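Local coordinates for signal recognition particle 54 kDa protein (Aeropyrum pernix, PDB 7EPK) that is the SRP54 subunit of the archaeal signal recognition particle and carries a GTPase domain of the P-loop NTPase class together with a helical bundle and a signal peptide binding domain, at residues Met226-Ala229 and Glu230-Lys234. Sequence-based numbering, arbitrary orientation.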
loop_
_atom_site.group_PDB
_atom_site.type_symbol
_atom_site.label_atom_id
_atom_site.label_comp_id
_atom_site.label_asym_id
_atom_site.label_seq_id
_atom_site.Cartn_x
_atom_site.Cartn_y
_atom_site.Cartn_z
ATOM N N MET A 226 14.524 2.130 -19.937
ATOM C CA MET A 226 13.851 1.160 -20.844
ATOM C C MET A 226 14.864 0.105 -21.300
ATOM O O MET A 226 14.599 -1.109 -21.103
ATOM C CB MET A 226 13.256 1.848 -22.080
ATOM C CG MET A 226 11.729 1.870 -22.112
ATOM S SD MET A 226 11.056 1.193 -23.667
ATOM C CE MET A 226 11.712 2.369 -24.852
ATOM N N GLY A 227 15.981 0.561 -21.881
ATOM C CA GLY A 227 16.984 -0.293 -22.548
ATOM C C GLY A 227 17.711 -1.186 -21.562
ATOM O O GLY A 227 17.665 -2.424 -21.729
ATOM N N LEU A 228 18.365 -0.566 -20.579
ATOM C CA LEU A 228 19.088 -1.223 -19.453
ATOM C C LEU A 228 18.299 -2.460 -18.973
ATOM O O LEU A 228 18.872 -3.575 -18.952
ATOM C CB LEU A 228 19.281 -0.155 -18.364
ATOM C CG LEU A 228 19.885 -0.603 -17.037
ATOM C CD1 LEU A 228 21.058 -1.525 -17.251
ATOM C CD2 LEU A 228 20.333 0.599 -16.223
ATOM N N ALA A 229 17.005 -2.282 -18.692
ATOM C CA ALA A 229 16.089 -3.336 -18.193
ATOM C C ALA A 229 15.982 -4.467 -19.216
ATOM O O ALA A 229 16.112 -5.606 -18.788
ATOM C CB ALA A 229 14.733 -2.757 -17.854
ATOM N N GLU A 230 15.772 -4.159 -20.505
ATOM C CA GLU A 230 15.649 -5.169 -21.607
ATOM C C GLU A 230 16.928 -6.021 -21.638
ATOM O O GLU A 230 16.860 -7.261 -21.639
ATOM C CB GLU A 230 15.420 -4.498 -22.971
ATOM C CG GLU A 230 14.138 -3.660 -23.095
ATOM C CD GLU A 230 14.029 -2.663 -24.262
ATOM O OE1 GLU A 230 12.914 -2.143 -24.484
ATOM O OE2 GLU A 230 15.050 -2.385 -24.956
ATOM N N ARG A 231 18.080 -5.371 -21.649
ATOM C CA ARG A 231 19.377 -6.077 -21.730
ATOM C C ARG A 231 19.500 -7.074 -20.575
ATOM O O ARG A 231 19.784 -8.261 -20.834
ATOM C CB ARG A 231 20.534 -5.081 -21.703
ATOM C CG ARG A 231 21.128 -4.814 -23.076
ATOM C CD ARG A 231 21.064 -3.348 -23.413
ATOM N NE ARG A 231 21.672 -2.526 -22.376
ATOM C CZ ARG A 231 21.525 -1.210 -22.300
ATOM N NH1 ARG A 231 20.805 -0.580 -23.215
ATOM N NH2 ARG A 231 22.096 -0.529 -21.319
ATOM N N PHE A 232 19.328 -6.606 -19.342
ATOM C CA PHE A 232 19.557 -7.435 -18.133
ATOM C C PHE A 232 18.464 -8.499 -18.023
ATOM O O PHE A 232 18.760 -9.628 -17.595
ATOM C CB PHE A 232 19.699 -6.552 -16.897
ATOM C CG PHE A 232 21.115 -6.086 -16.683
ATOM C CD1 PHE A 232 22.086 -6.971 -16.239
ATOM C CD2 PHE A 232 21.482 -4.779 -16.958
ATOM C CE1 PHE A 232 23.391 -6.546 -16.048
ATOM C CE2 PHE A 232 22.784 -4.348 -16.754
ATOM C CZ PHE A 232 23.735 -5.233 -16.296
ATOM N N HIS A 233 17.250 -8.164 -18.440
ATOM C CA HIS A 233 16.071 -9.065 -18.366
ATOM C C HIS A 233 16.255 -10.259 -19.311
ATOM O O HIS A 233 15.650 -11.321 -19.049
ATOM C CB HIS A 233 14.791 -8.276 -18.666
ATOM C CG HIS A 233 13.539 -9.049 -18.452
ATOM N ND1 HIS A 233 12.826 -8.962 -17.276
ATOM C CD2 HIS A 233 12.883 -9.918 -19.251
ATOM C CE1 HIS A 233 11.761 -9.731 -17.368
ATOM N NE2 HIS A 233 11.772 -10.328 -18.568
ATOM N N LYS A 234 17.031 -10.079 -20.381
ATOM C CA LYS A 234 17.272 -11.121 -21.407
ATOM C C LYS A 234 18.122 -12.210 -20.760
ATOM O O LYS A 234 17.719 -13.377 -20.829
ATOM C CB LYS A 234 17.934 -10.497 -22.641
ATOM C CG LYS A 234 17.837 -11.290 -23.940
ATOM C CD LYS A 234 18.502 -10.596 -25.122
ATOM C CE LYS A 234 17.625 -10.518 -26.358
ATOM N NZ LYS A 234 17.914 -9.308 -27.164
#
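L228 and F232, one turn apart on the buried side of helix 225-235, meet through a methyl group and a ring edge. CD1 of L228 lies in the plane of the phenyl ring, 3.3 Å from CD2 of F232 and equally near CE2. With CG of L228 anti to the backbone N (chi1 174°), CD1 projects outward from the helix, and the F232 ring leans back toward it. R231 folds back over the preceding turn: bends at chi2 and chi3 bring the rim of one guanidinium face over the peptide between G227 and L228, with NH1 3.6 Å from N of L228, while NE salt-bridges E194. M226 and E230 run side by side on the exposed flank, SD of M226 3.9 Å from OE1 of E230. The helical ladder includes a nearly straight bond from N of R231 to O of G227 (3.0 Å) and a more bent one from N of H233 to O of A229 (2.8 Å). This helix connects strands 212-218 and 240-244 in a beta-alpha-beta unit of the GTPase domain; L228 packs on I217 and F232 on L215 of the first strand, and both touch V104, whereas A229 and H233 touch helix 255-262.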